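Local atomic coordinates of glycerophosphoryl diester phosphodiesterase (Parabacteroides distasonis, PDB entry 3MZ2), a protein that probably hydrolyses glycerophosphodiesters to an alcohol and glycerol phosphate, using a TIM-barrel fold. Residues Q25-R30 with S282-K287; E65-L70 with L78-T83; M181-V186 with M206-P211. One frame throughout, in Å; residues are numbered along the deposited sequence.

Contact 1: Q25-R30 with S282-K287; sequences QYADDR and SSSKGK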
ATOM      1  N   GLN A  25      -5.796 -27.442  -0.842  1.00 13.88           N
ATOM      2  CA  GLN A  25      -5.844 -28.124  -2.145  0.50 14.45           C
ATOM      3  C   GLN A  25      -7.303 -28.265  -2.549  1.00 14.59           C
ATOM      4  O   GLN A  25      -8.114 -28.955  -1.859  1.00 14.70           O
ATOM      5  CB  GLN A  25      -5.163 -29.506  -2.119  0.50 15.24           C
ATOM      6  CG  GLN A  25      -5.171 -30.262  -3.469  0.50 18.25           C
ATOM      7  CD  GLN A  25      -4.291 -29.603  -4.556  0.50 21.06           C
ATOM      8  OE1 GLN A  25      -3.621 -28.597  -4.310  0.50 23.04           O
ATOM      9  NE2 GLN A  25      -4.287 -30.190  -5.759  0.50 22.33           N
ATOM     10  N   TYR A  26      -7.649 -27.640  -3.653  1.00 14.21           N
ATOM     11  CA  TYR A  26      -8.997 -27.753  -4.193  1.00 14.83           C
ATOM     12  C   TYR A  26      -9.389 -29.211  -4.358  1.00 15.76           C
ATOM     13  O   TYR A  26      -8.620 -30.056  -4.820  1.00 15.51           O
ATOM     14  CB  TYR A  26      -9.171 -26.970  -5.513  1.00 14.02           C
ATOM     15  CG  TYR A  26     -10.549 -27.141  -6.109  1.00 14.35           C
ATOM     16  CD1 TYR A  26     -11.623 -26.390  -5.635  1.00 16.62           C
ATOM     17  CD2 TYR A  26     -10.784 -28.089  -7.085  1.00 15.30           C
ATOM     18  CE1 TYR A  26     -12.898 -26.571  -6.143  1.00 13.75           C
ATOM     19  CE2 TYR A  26     -12.045 -28.245  -7.618  1.00 17.38           C
ATOM     20  CZ  TYR A  26     -13.093 -27.483  -7.148  1.00 18.41           C
ATOM     21  OH  TYR A  26     -14.369 -27.646  -7.657  1.00 21.21           O
ATOM     22  N   ALA A  27     -10.620 -29.499  -3.938  1.00 16.66           N
ATOM     23  CA  ALA A  27     -11.246 -30.779  -4.154  1.00 16.91           C
ATOM     24  C   ALA A  27     -12.702 -30.531  -4.521  1.00 17.92           C
ATOM     25  O   ALA A  27     -13.303 -29.561  -4.043  1.00 16.62           O
ATOM     26  CB  ALA A  27     -11.145 -31.625  -2.893  1.00 17.57           C
ATOM     27  N   ASP A  28     -13.290 -31.432  -5.308  1.00 19.76           N
ATOM     28  CA  ASP A  28     -14.680 -31.192  -5.712  0.50 20.02           C
ATOM     29  C   ASP A  28     -15.641 -31.259  -4.494  1.00 20.35           C
ATOM     30  O   ASP A  28     -16.607 -30.456  -4.463  1.00 21.79           O
ATOM     31  CB  ASP A  28     -15.140 -32.084  -6.886  0.50 20.90           C
ATOM     32  CG  ASP A  28     -14.711 -31.555  -8.265  0.50 20.34           C
ATOM     33  OD1 ASP A  28     -14.691 -30.332  -8.533  0.50 20.95           O
ATOM     34  OD2 ASP A  28     -14.422 -32.401  -9.125  0.50 25.41           O
ATOM     35  N   ASP A  29     -15.332 -32.053  -3.463  1.00 17.99           N
ATOM     36  CA  ASP A  29     -16.176 -32.110  -2.259  1.00 16.96           C
ATOM     37  C   ASP A  29     -15.778 -31.149  -1.140  1.00 16.38           C
ATOM     38  O   ASP A  29     -16.123 -31.338   0.031  1.00 16.27           O
ATOM     39  CB  ASP A  29     -16.231 -33.535  -1.706  1.00 17.79           C
ATOM     40  CG  ASP A  29     -14.942 -33.984  -1.053  1.00 17.46           C
ATOM     41  OD1 ASP A  29     -13.903 -33.302  -1.179  1.00 17.56           O
ATOM     42  OD2 ASP A  29     -14.976 -35.066  -0.405  1.00 16.76           O
ATOM     43  N   ARG A  30     -15.037 -30.108  -1.492  1.00 15.99           N
ATOM     44  CA  ARG A  30     -14.589 -29.147  -0.499  0.50 15.10           C
ATOM     45  C   ARG A  30     -15.742 -28.524   0.294  1.00 14.72           C
ATOM     46  O   ARG A  30     -16.874 -28.432  -0.191  1.00 15.76           O
ATOM     47  CB  ARG A  30     -13.728 -28.050  -1.136  0.50 15.08           C
ATOM     48  CG  ARG A  30     -14.439 -26.894  -1.821  0.50 14.46           C
ATOM     49  CD  ARG A  30     -15.430 -27.334  -2.963  0.50 14.47           C
ATOM     50  NE  ARG A  30     -15.651 -26.278  -3.961  0.50 16.98           N
ATOM     51  CZ  ARG A  30     -16.400 -26.391  -5.081  0.50 16.12           C
ATOM     52  NH1 ARG A  30     -17.071 -27.509  -5.385  0.50 14.60           N
ATOM     53  NH2 ARG A  30     -16.485 -25.354  -5.915  0.50 15.21           N
ATOM     54  N   SER A 282     -20.698 -34.926   4.276  1.00 22.79           N
ATOM     55  CA  SER A 282     -19.479 -35.720   3.973  1.00 20.95           C
ATOM     56  C   SER A 282     -18.470 -34.989   3.074  1.00 19.83           C
ATOM     57  O   SER A 282     -18.838 -34.431   2.029  1.00 19.89           O
ATOM     58  CB  SER A 282     -19.839 -37.054   3.307  1.00 21.39           C
ATOM     59  OG  SER A 282     -20.761 -37.802   4.086  1.00 20.21           O
ATOM     60  N   SER A 283     -17.211 -34.978   3.474  1.00 16.86           N
ATOM     61  CA  SER A 283     -16.172 -34.271   2.714  1.00 17.23           C
ATOM     62  C   SER A 283     -14.777 -34.735   3.107  1.00 16.82           C
ATOM     63  O   SER A 283     -14.488 -34.937   4.282  1.00 17.15           O
ATOM     64  CB  SER A 283     -16.291 -32.768   2.921  1.00 16.50           C
ATOM     65  OG  SER A 283     -15.154 -32.057   2.452  1.00 15.29           O
ATOM     66  N   SER A 284     -13.899 -34.860   2.117  1.00 18.09           N
ATOM     67  CA  SER A 284     -12.473 -35.099   2.346  1.00 17.94           C
ATOM     68  C   SER A 284     -11.840 -34.045   3.239  1.00 17.77           C
ATOM     69  O   SER A 284     -10.763 -34.265   3.805  1.00 18.16           O
ATOM     70  CB  SER A 284     -11.719 -35.142   1.022  1.00 18.26           C
ATOM     71  OG  SER A 284     -11.787 -33.908   0.335  1.00 19.35           O
ATOM     72  N   LYS A 285     -12.500 -32.895   3.389  1.00 16.66           N
ATOM     73  CA  LYS A 285     -11.965 -31.809   4.206  1.00 16.57           C
ATOM     74  C   LYS A 285     -12.517 -31.781   5.629  1.00 16.27           C
ATOM     75  O   LYS A 285     -12.077 -30.977   6.460  1.00 17.16           O
ATOM     76  CB  LYS A 285     -12.243 -30.454   3.562  1.00 15.51           C
ATOM     77  CG  LYS A 285     -11.812 -30.324   2.142  1.00 15.41           C
ATOM     78  CD  LYS A 285     -10.323 -30.322   2.019  1.00 16.20           C
ATOM     79  CE  LYS A 285      -9.910 -29.848   0.639  1.00 17.92           C
ATOM     80  NZ  LYS A 285      -8.417 -29.997   0.484  1.00 21.09           N
ATOM     81  N   GLY A 286     -13.434 -32.685   5.933  1.00 16.89           N
ATOM     82  CA  GLY A 286     -14.061 -32.733   7.275  1.00 17.21           C
ATOM     83  C   GLY A 286     -13.052 -32.895   8.399  1.00 17.32           C
ATOM     84  O   GLY A 286     -13.247 -32.378   9.506  1.00 16.56           O
ATOM     85  N   LYS A 287     -11.967 -33.598   8.112  1.00 16.47           N
ATOM     86  CA  LYS A 287     -10.946 -33.882   9.124  1.00 18.29           C
ATOM     87  C   LYS A 287     -10.232 -32.647   9.682  1.00 18.02           C
ATOM     88  O   LYS A 287      -9.611 -32.705  10.735  1.00 19.23           O
ATOM     89  CB  LYS A 287      -9.904 -34.817   8.524  1.00 18.10           C
ATOM     90  CG  LYS A 287      -9.160 -34.249   7.329  1.00 18.74           C
ATOM     91  CD  LYS A 287      -8.136 -35.257   6.884  1.00 23.14           C
ATOM     92  CE  LYS A 287      -7.292 -34.770   5.740  1.00 25.58           C
ATOM     93  NZ  LYS A 287      -6.325 -35.829   5.298  1.00 27.79           N
TER
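Two type I beta turns, Ala27 to Arg30 and Ser283 to Gly286, meet at the protein surface, and Asp29 of the first binds the ST turn headed by Ser283 in the second. Asp29 uses both carboxylate oxygens: OD1 takes the hydroxyl of Ser284 on its syn lone pair (OD1 to OG 2.7 Å), while OD2 receives the Ser284 backbone N at 2.8 Å from well above the carboxylate plane. Its CG sits between the backbone N and the carbonyl carbon (chi1 72°), which turns the carboxylate toward Ser284. The hydroxyl of Ser283 works in both directions: OG donates to Asp29 O at 2.7 Å, meeting it above the carbonyl plane, and accepts from Lys285 N at 2.9 Å. The Lys285 chain, bent at chi2, runs past Arg30 CA and Ala27 CB, and NZ donates to Gln25 O at 2.6 Å, in the carbonyl plane on a lone pair; a weak hydrogen bond also leads to Phe23 O, at the end of helix 17-23. Arg30 turns away to a salt bridge with Asp261. Backbone and side-chain polar groups join two loops far apart in sequence, through an ST turn whose serine also bonds across the contact.

Contact 2: E65-L70 with L78-T83; sequences EIDPRL and LFHDDT. With SO4 (sulfate ion), chain C.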
ATOM      1  N   GLU A  65      -8.067 -12.453   8.347  1.00 11.89           N
ATOM      2  CA  GLU A  65      -7.199 -11.559   7.600  1.00 12.45           C
ATOM      3  C   GLU A  65      -7.028 -10.326   8.485  1.00 11.99           C
ATOM      4  O   GLU A  65      -8.006  -9.771   8.963  1.00 13.01           O
ATOM      5  CB  GLU A  65      -7.901 -11.203   6.297  1.00 13.18           C
ATOM      6  CG  GLU A  65      -7.042 -10.325   5.424  1.00 16.47           C
ATOM      7  CD  GLU A  65      -7.290  -8.849   5.557  1.00 22.39           C
ATOM      8  OE1 GLU A  65      -8.203  -8.408   6.281  1.00 25.21           O
ATOM      9  OE2 GLU A  65      -6.529  -8.114   4.887  1.00 27.73           O
ATOM     10  N   ILE A  66      -5.789  -9.937   8.780  1.00 11.24           N
ATOM     11  CA  ILE A  66      -5.517  -8.907   9.761  1.00 11.45           C
ATOM     12  C   ILE A  66      -4.512  -7.892   9.213  1.00 11.20           C
ATOM     13  O   ILE A  66      -3.828  -8.135   8.191  1.00 11.71           O
ATOM     14  CB  ILE A  66      -5.048  -9.561  11.106  1.00 11.13           C
ATOM     15  CG1 ILE A  66      -3.769 -10.372  10.915  1.00 10.89           C
ATOM     16  CG2 ILE A  66      -6.178 -10.465  11.647  1.00  9.46           C
ATOM     17  CD1 ILE A  66      -3.177 -11.042  12.186  1.00 12.37           C
ATOM     18  N   ASP A  67      -4.407  -6.764   9.920  1.00 11.80           N
ATOM     19  CA  ASP A  67      -3.664  -5.586   9.477  1.00 11.90           C
ATOM     20  C   ASP A  67      -2.495  -5.223  10.417  1.00 12.82           C
ATOM     21  O   ASP A  67      -2.656  -4.396  11.319  1.00 13.24           O
ATOM     22  CB  ASP A  67      -4.627  -4.371   9.380  1.00 12.89           C
ATOM     23  CG  ASP A  67      -5.772  -4.617   8.415  1.00 14.67           C
ATOM     24  OD1 ASP A  67      -5.460  -4.775   7.214  1.00 19.24           O
ATOM     25  OD2 ASP A  67      -6.937  -4.643   8.848  1.00 16.44           O
ATOM     26  N   PRO A  68      -1.309  -5.829  10.206  1.00 13.81           N
ATOM     27  CA  PRO A  68      -0.134  -5.509  11.017  1.00 12.55           C
ATOM     28  C   PRO A  68       0.457  -4.157  10.638  1.00 12.48           C
ATOM     29  O   PRO A  68       0.574  -3.825   9.458  1.00 12.92           O
ATOM     30  CB  PRO A  68       0.865  -6.642  10.718  1.00 13.57           C
ATOM     31  CG  PRO A  68       0.245  -7.518   9.723  1.00 15.42           C
ATOM     32  CD  PRO A  68      -1.019  -6.872   9.214  1.00 13.55           C
ATOM     33  N   ARG A  69       0.764  -3.357  11.649  1.00 11.30           N
ATOM     34  CA  ARG A  69       1.424  -2.087  11.443  1.00 12.57           C
ATOM     35  C   ARG A  69       2.220  -1.699  12.694  1.00 13.11           C
ATOM     36  O   ARG A  69       2.100  -2.293  13.759  1.00 14.28           O
ATOM     37  CB  ARG A  69       0.438  -0.961  11.069  1.00 13.90           C
ATOM     38  CG  ARG A  69      -0.530  -0.600  12.136  1.00 15.38           C
ATOM     39  CD  ARG A  69      -1.249   0.739  11.883  1.00 15.30           C
ATOM     40  NE  ARG A  69      -1.946   0.847  10.578  1.00 16.33           N
ATOM     41  CZ  ARG A  69      -1.529   1.599   9.569  1.00 17.71           C
ATOM     42  NH1 ARG A  69      -0.384   2.259   9.637  1.00 18.37           N
ATOM     43  NH2 ARG A  69      -2.247   1.625   8.456  1.00 19.32           N
ATOM     44  N   LEU A  70       3.025  -0.681  12.533  1.00 14.39           N
ATOM     45  CA  LEU A  70       4.066  -0.349  13.497  1.00 15.01           C
ATOM     46  C   LEU A  70       3.735   0.804  14.447  1.00 15.56           C
ATOM     47  O   LEU A  70       3.181   1.829  14.058  1.00 15.63           O
ATOM     48  CB  LEU A  70       5.350   0.006  12.734  1.00 15.55           C
ATOM     49  CG  LEU A  70       6.054  -1.073  11.951  1.00 15.72           C
ATOM     50  CD1 LEU A  70       7.219  -0.485  11.107  1.00 17.98           C
ATOM     51  CD2 LEU A  70       6.526  -2.176  12.911  1.00 16.87           C
ATOM     52  N   LEU A  78      -2.134  -4.780  15.484  1.00 12.40           N
ATOM     53  CA  LEU A  78      -3.160  -4.986  14.469  1.00 12.68           C
ATOM     54  C   LEU A  78      -4.065  -3.767  14.499  1.00 12.55           C
ATOM     55  O   LEU A  78      -4.706  -3.533  15.517  1.00 13.16           O
ATOM     56  CB  LEU A  78      -3.999  -6.214  14.796  1.00 12.50           C
ATOM     57  CG  LEU A  78      -3.196  -7.496  14.981  1.00 13.30           C
ATOM     58  CD1 LEU A  78      -4.097  -8.705  15.156  1.00 11.92           C
ATOM     59  CD2 LEU A  78      -2.217  -7.728  13.872  1.00 11.00           C
ATOM     60  N   PHE A  79      -4.126  -3.040  13.393  1.00 13.63           N
ATOM     61  CA  PHE A  79      -4.920  -1.840  13.289  1.00 14.09           C
ATOM     62  C   PHE A  79      -4.924  -1.411  11.812  1.00 14.30           C
ATOM     63  O   PHE A  79      -3.852  -1.202  11.232  1.00 13.97           O
ATOM     64  CB  PHE A  79      -4.318  -0.706  14.158  1.00 13.99           C
ATOM     65  CG  PHE A  79      -5.285   0.394  14.430  1.00 15.95           C
ATOM     66  CD1 PHE A  79      -6.179   0.291  15.492  1.00 15.98           C
ATOM     67  CD2 PHE A  79      -5.340   1.509  13.610  1.00 14.43           C
ATOM     68  CE1 PHE A  79      -7.094   1.272  15.728  1.00 18.64           C
ATOM     69  CE2 PHE A  79      -6.275   2.486  13.848  1.00 17.02           C
ATOM     70  CZ  PHE A  79      -7.133   2.369  14.915  1.00 17.22           C
ATOM     71  N   HIS A  80      -6.100  -1.252  11.217  1.00 14.39           N
ATOM     72  CA  HIS A  80      -6.159  -1.026   9.770  1.00 14.76           C
ATOM     73  C   HIS A  80      -5.736   0.375   9.302  1.00 15.59           C
ATOM     74  O   HIS A  80      -4.895   0.508   8.430  1.00 16.43           O
ATOM     75  CB  HIS A  80      -7.551  -1.344   9.221  1.00 14.90           C
ATOM     76  CG  HIS A  80      -7.670  -1.090   7.748  1.00 15.10           C
ATOM     77  ND1 HIS A  80      -8.012   0.153   7.245  1.00 19.14           N
ATOM     78  CD2 HIS A  80      -7.374  -1.861   6.676  1.00 14.91           C
ATOM     79  CE1 HIS A  80      -7.987   0.102   5.922  1.00 18.88           C
ATOM     80  NE2 HIS A  80      -7.627  -1.111   5.552  1.00 16.38           N
ATOM     81  N   ASP A  81      -6.367   1.389   9.867  1.00 17.82           N
ATOM     82  CA  ASP A  81      -6.283   2.768   9.338  1.00 20.05           C
ATOM     83  C   ASP A  81      -4.994   3.482   9.697  1.00 20.79           C
ATOM     84  O   ASP A  81      -4.320   3.145  10.683  1.00 20.35           O
ATOM     85  CB  ASP A  81      -7.428   3.638   9.849  1.00 20.68           C
ATOM     86  CG  ASP A  81      -8.788   3.199   9.373  1.00 20.67           C
ATOM     87  OD1 ASP A  81      -8.909   2.366   8.435  1.00 21.99           O
ATOM     88  OD2 ASP A  81      -9.775   3.682   9.965  1.00 20.32           O
ATOM     89  N   ASP A  82      -4.736   4.529   8.905  1.00 22.76           N
ATOM     90  CA  ASP A  82      -3.623   5.438   9.101  1.00 25.57           C
ATOM     91  C   ASP A  82      -3.905   6.398  10.257  1.00 26.62           C
ATOM     92  O   ASP A  82      -3.027   7.087  10.704  1.00 29.51           O
ATOM     93  CB  ASP A  82      -3.341   6.265   7.801  1.00 26.27           C
ATOM     94  CG  ASP A  82      -2.884   5.393   6.642  1.00 27.38           C
ATOM     95  OD1 ASP A  82      -2.277   4.303   6.879  1.00 27.21           O
ATOM     96  OD2 ASP A  82      -3.159   5.768   5.490  1.00 27.22           O
ATOM     97  N   THR A  83      -5.146   6.503  10.686  1.00 27.55           N
ATOM     98  CA  THR A  83      -5.465   7.355  11.842  1.00 27.74           C
ATOM     99  C   THR A  83      -6.277   6.524  12.835  1.00 25.72           C
ATOM    100  O   THR A  83      -6.963   5.570  12.447  1.00 24.42           O
ATOM    101  CB  THR A  83      -6.230   8.626  11.410  1.00 28.10           C
ATOM    102  OG1 THR A  83      -7.525   8.280  10.888  1.00 31.08           O
ATOM    103  CG2 THR A  83      -5.463   9.352  10.354  1.00 30.21           C
TER
HETATM  104  S   SO4 C   2      -8.987  -3.670   3.157  1.00 35.88           S
HETATM  105  O1  SO4 C   2      -8.785  -4.043   4.558  1.00 34.99           O
HETATM  106  O2  SO4 C   2      -9.040  -4.903   2.369  1.00 34.93           O
HETATM  107  O3  SO4 C   2     -10.241  -2.922   2.950  1.00 34.43           O
HETATM  108  O4  SO4 C   2      -7.897  -2.731   2.789  1.00 37.04           O
HETATM  109  O   HOH W   1       0.722   3.655   7.438  1.00 35.38           O
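Pro68 and Leu78 form an antiparallel non-hydrogen-bonded pair where the short strand 76-78 runs back along strand 63-70 of the TIM barrel. Glu65, Asp67, His80 and Asp81, with His37 and Arg38, fit the HR...ExD...HD pattern of the family, consistent with an active site. Phe79 N donates to Asp67 O at 2.9 Å, in the carbonyl plane, while CD1 of Ile66 packs on both methyls of Leu78. Arg69, bent at chi3 (55°), brings NE to Phe79 O and NH2 to His80 O, both at 2.9 Å and both close to the guanidinium plane, though each carbonyl is met from above its own plane. NH2 also makes a salt bridge to Asp82 OD1 at 3.1 Å, with the two flat groups nearly perpendicular, and a water joins NH1 to the same oxygen. Asp82 OD2 is taken by the backbone N of Asp82 of the second subunit. A leucine in place of Arg69 would probably leave the carbonyls of Phe79 and His80 without these donors and Asp82 without its countercharge. The carboxylate of Asp67, lying against CB and CD2 of His80, is held by Asn48 and Lys140. His37 and Arg38 also bind the sulfate that His80 reaches. The His80 ring is gripped at two nitrogens: ND1 donates to Asp81 OD1 at 2.7 Å, almost in the ring plane, and NE2 donates to sulfate O4 at 3.2 Å.

Contact 3: M181-V186 with M206-P211; sequences MFEAFV and MAYVGP
Strands 182-185 and 206-210 pair in parallel, as neighbouring staves of the barrel joined through helix 189-197 in a beta-alpha-beta unit. Four backbone hydrogen bonds hold them: Met206 N to Phe182 O, Ala184 N to Met206 O and Tyr208 N to Ala184 O, each 2.9 Å, and the shorter Val186 N to Tyr208 O at 2.7 Å. CA-H...O contacts such as Glu183 CA to Met206 O add to the pairing. On the face bearing Glu183, Met206, Phe185 and Tyr208, the Tyr208 ring turns its edge to the face of Phe185 in a T-shaped stack, planes 64° apart, with CD2 over the centre of the phenyl ring. Tyr208 CG is anti to the backbone N (chi1 170°), which lays the ring alongside its neighbour, and Phe185 has a further edge-to-face partner in His165. Among apolar contacts, CE of the selenomethionine at Met206 lies 4.0 Å from Glu183 CG, the two chains pointing the same way. On the face of Ala184 and Ala207, Ala207 CB meets CG2 of Val186, just past the end of strand 182-185, at 3.6 Å. This aliphatic side is covered by helix 189-197 through Ala191, Val192 and Tyr195. The pairing thus satisfies the strand bonds up to Val186 N, whereas Val186 O, with Val209 CG1 at 3.4 Å, is buried without a hydrogen-bond partner in the model.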
HETATM    1  N   MSE A 181       2.946 -20.136   3.018  1.00 11.00           N
HETATM    2  CA  MSE A 181       1.686 -20.268   2.284  1.00 11.56           C
HETATM    3  C   MSE A 181       1.160 -18.876   1.993  1.00 11.13           C
HETATM    4  O   MSE A 181       1.232 -18.016   2.869  1.00 12.24           O
HETATM    5  CB  MSE A 181       0.714 -21.072   3.112  1.00 12.57           C
HETATM    6  CG  MSE A 181      -0.675 -21.310   2.598  1.00 14.15           C
HETATM    7 SE   MSE A 181      -0.692 -22.866   1.418  0.75 13.25          SE
HETATM    8  CE  MSE A 181      -2.048 -22.217   0.206  1.00 15.16           C
ATOM      9  N   PHE A 182       0.581 -18.680   0.806  1.00 10.33           N
ATOM     10  CA  PHE A 182       0.158 -17.373   0.363  1.00 11.28           C
ATOM     11  C   PHE A 182      -1.341 -17.238   0.141  1.00 11.40           C
ATOM     12  O   PHE A 182      -1.987 -18.187  -0.362  1.00 13.05           O
ATOM     13  CB  PHE A 182       0.869 -17.039  -0.952  1.00 11.83           C
ATOM     14  CG  PHE A 182       2.348 -16.993  -0.803  1.00 10.68           C
ATOM     15  CD1 PHE A 182       2.938 -15.991  -0.055  1.00 11.40           C
ATOM     16  CD2 PHE A 182       3.138 -17.969  -1.370  1.00 12.96           C
ATOM     17  CE1 PHE A 182       4.308 -15.963   0.123  1.00 13.37           C
ATOM     18  CE2 PHE A 182       4.528 -17.975  -1.191  1.00 13.15           C
ATOM     19  CZ  PHE A 182       5.120 -16.956  -0.490  1.00 13.45           C
ATOM     20  N   GLU A 183      -1.846 -16.032   0.437  1.00 10.79           N
ATOM     21  CA  GLU A 183      -3.083 -15.555  -0.197  1.00 10.19           C
ATOM     22  C   GLU A 183      -2.610 -14.650  -1.358  1.00 11.49           C
ATOM     23  O   GLU A 183      -2.007 -13.633  -1.130  1.00 12.12           O
ATOM     24  CB  GLU A 183      -3.967 -14.765   0.771  1.00 11.32           C
ATOM     25  CG  GLU A 183      -5.172 -14.203   0.033  1.00 12.08           C
ATOM     26  CD  GLU A 183      -6.037 -13.311   0.856  1.00 14.80           C
ATOM     27  OE1 GLU A 183      -6.539 -13.785   1.910  1.00 14.41           O
ATOM     28  OE2 GLU A 183      -6.264 -12.178   0.377  1.00 15.85           O
ATOM     29  N   ALA A 184      -2.810 -15.092  -2.577  1.00 11.04           N
ATOM     30  CA  ALA A 184      -2.342 -14.367  -3.761  1.00 11.49           C
ATOM     31  C   ALA A 184      -3.491 -13.691  -4.489  1.00 12.11           C
ATOM     32  O   ALA A 184      -4.510 -14.293  -4.703  1.00 11.91           O
ATOM     33  CB  ALA A 184      -1.617 -15.349  -4.709  1.00 11.77           C
ATOM     34  N   PHE A 185      -3.334 -12.417  -4.864  1.00 10.85           N
ATOM     35  CA  PHE A 185      -4.283 -11.759  -5.740  1.00 11.91           C
ATOM     36  C   PHE A 185      -4.187 -12.368  -7.126  1.00 11.74           C
ATOM     37  O   PHE A 185      -3.121 -12.325  -7.775  1.00 12.47           O
ATOM     38  CB  PHE A 185      -4.002 -10.255  -5.800  1.00 10.80           C
ATOM     39  CG  PHE A 185      -4.531  -9.468  -4.615  1.00 14.33           C
ATOM     40  CD1 PHE A 185      -4.335  -9.935  -3.330  1.00 13.69           C
ATOM     41  CD2 PHE A 185      -5.149  -8.242  -4.788  1.00 17.14           C
ATOM     42  CE1 PHE A 185      -4.858  -9.257  -2.236  1.00 21.07           C
ATOM     43  CE2 PHE A 185      -5.644  -7.522  -3.674  1.00 18.29           C
ATOM     44  CZ  PHE A 185      -5.478  -8.044  -2.400  1.00 19.39           C
ATOM     45  N   VAL A 186      -5.288 -12.928  -7.605  1.00 12.50           N
ATOM     46  CA  VAL A 186      -5.286 -13.570  -8.922  1.00 12.80           C
ATOM     47  C   VAL A 186      -6.583 -13.222  -9.600  1.00 14.50           C
ATOM     48  O   VAL A 186      -7.513 -14.003  -9.589  1.00 14.78           O
ATOM     49  CB  VAL A 186      -5.117 -15.144  -8.887  1.00 13.25           C
ATOM     50  CG1 VAL A 186      -4.696 -15.609 -10.280  1.00 15.32           C
ATOM     51  CG2 VAL A 186      -4.135 -15.597  -7.873  1.00 12.81           C
HETATM   52  N   MSE A 206      -3.510 -19.883  -2.146  1.00  9.23           N
HETATM   53  CA  MSE A 206      -4.970 -19.714  -2.142  1.00 11.06           C
HETATM   54  C   MSE A 206      -5.195 -18.382  -2.839  1.00 10.89           C
HETATM   55  O   MSE A 206      -4.429 -17.450  -2.604  1.00  9.49           O
HETATM   56  CB  MSE A 206      -5.518 -19.722  -0.704  1.00 10.67           C
HETATM   57  CG  MSE A 206      -7.041 -19.552  -0.596  1.00 12.45           C
HETATM   58 SE   MSE A 206      -7.509 -17.617  -0.466  0.75 10.89          SE
HETATM   59  CE  MSE A 206      -7.027 -17.483   1.434  1.00 16.06           C
ATOM     60  N   ALA A 207      -6.225 -18.293  -3.690  1.00 10.98           N
ATOM     61  CA  ALA A 207      -6.372 -17.114  -4.532  1.00 11.73           C
ATOM     62  C   ALA A 207      -7.525 -16.210  -4.177  1.00 11.97           C
ATOM     63  O   ALA A 207      -8.648 -16.690  -4.082  1.00 11.85           O
ATOM     64  CB  ALA A 207      -6.480 -17.535  -6.009  1.00 12.05           C
ATOM     65  N   TYR A 208      -7.217 -14.926  -4.054  1.00 11.44           N
ATOM     66  CA  TYR A 208      -8.189 -13.877  -3.944  1.00 10.96           C
ATOM     67  C   TYR A 208      -8.512 -13.442  -5.370  1.00 11.53           C
ATOM     68  O   TYR A 208      -7.594 -13.045  -6.118  1.00 10.51           O
ATOM     69  CB  TYR A 208      -7.638 -12.712  -3.112  1.00 11.85           C
ATOM     70  CG  TYR A 208      -8.531 -11.493  -3.165  1.00 12.39           C
ATOM     71  CD1 TYR A 208      -9.860 -11.576  -2.765  1.00 14.98           C
ATOM     72  CD2 TYR A 208      -8.085 -10.299  -3.675  1.00 16.45           C
ATOM     73  CE1 TYR A 208     -10.712 -10.504  -2.851  1.00 17.21           C
ATOM     74  CE2 TYR A 208      -8.937  -9.178  -3.737  1.00 15.92           C
ATOM     75  CZ  TYR A 208     -10.256  -9.316  -3.310  1.00 17.04           C
ATOM     76  OH  TYR A 208     -11.158  -8.258  -3.373  1.00 20.62           O
ATOM     77  N   VAL A 209      -9.769 -13.638  -5.793  1.00 10.49           N
ATOM     78  CA  VAL A 209     -10.161 -13.328  -7.162  1.00 12.14           C
ATOM     79  C   VAL A 209     -11.006 -12.055  -7.289  1.00 13.05           C
ATOM     80  O   VAL A 209     -11.498 -11.769  -8.359  1.00 15.52           O
ATOM     81  CB  VAL A 209     -10.879 -14.510  -7.857  1.00 12.33           C
ATOM     82  CG1 VAL A 209      -9.937 -15.807  -7.935  1.00 12.49           C
ATOM     83  CG2 VAL A 209     -12.229 -14.882  -7.147  1.00 12.08           C
ATOM     84  N   GLY A 210     -11.215 -11.320  -6.182  1.00 13.04           N
ATOM     85  CA  GLY A 210     -11.854 -10.007  -6.291  1.00 13.52           C
ATOM     86  C   GLY A 210     -13.123  -9.898  -5.473  1.00 13.31           C
ATOM     87  O   GLY A 210     -13.442 -10.802  -4.671  1.00 12.70           O
ATOM     88  N   PRO A 211     -13.845  -8.803  -5.664  1.00 14.44           N
ATOM     89  CA  PRO A 211     -15.011  -8.490  -4.858  1.00 14.89           C
ATOM     90  C   PRO A 211     -16.315  -8.900  -5.492  1.00 15.47           C
ATOM     91  O   PRO A 211     -17.358  -8.727  -4.868  1.00 15.58           O
ATOM     92  CB  PRO A 211     -14.914  -6.970  -4.703  1.00 16.14           C
ATOM     93  CG  PRO A 211     -14.352  -6.538  -5.996  1.00 17.28           C
ATOM     94  CD  PRO A 211     -13.329  -7.592  -6.346  1.00 14.96           C
TER

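Overall arrangement
Contacts 2 and 3 belong to the same curled barrel sheet: contact 2 lies at strand 63-70 and the loop after strand 76-78, contact 3 at the adjacent strands 182-185 and 205-210. Their centres are about 19 Å apart and their nearest atoms about 5 Å. Contact 1 lies at the surface, about 33 Å between centres from contact 2 and on the opposite side of the chain's centre, and about 19 Å between centres from contact 3. Along the sequence, segment 25-30 comes first, contacts 2 and 3 follow in turn, and segment 282-287 comes last, so contact 1 brings together loops that flank the barrel strands, away from the sulfate site at contact 2.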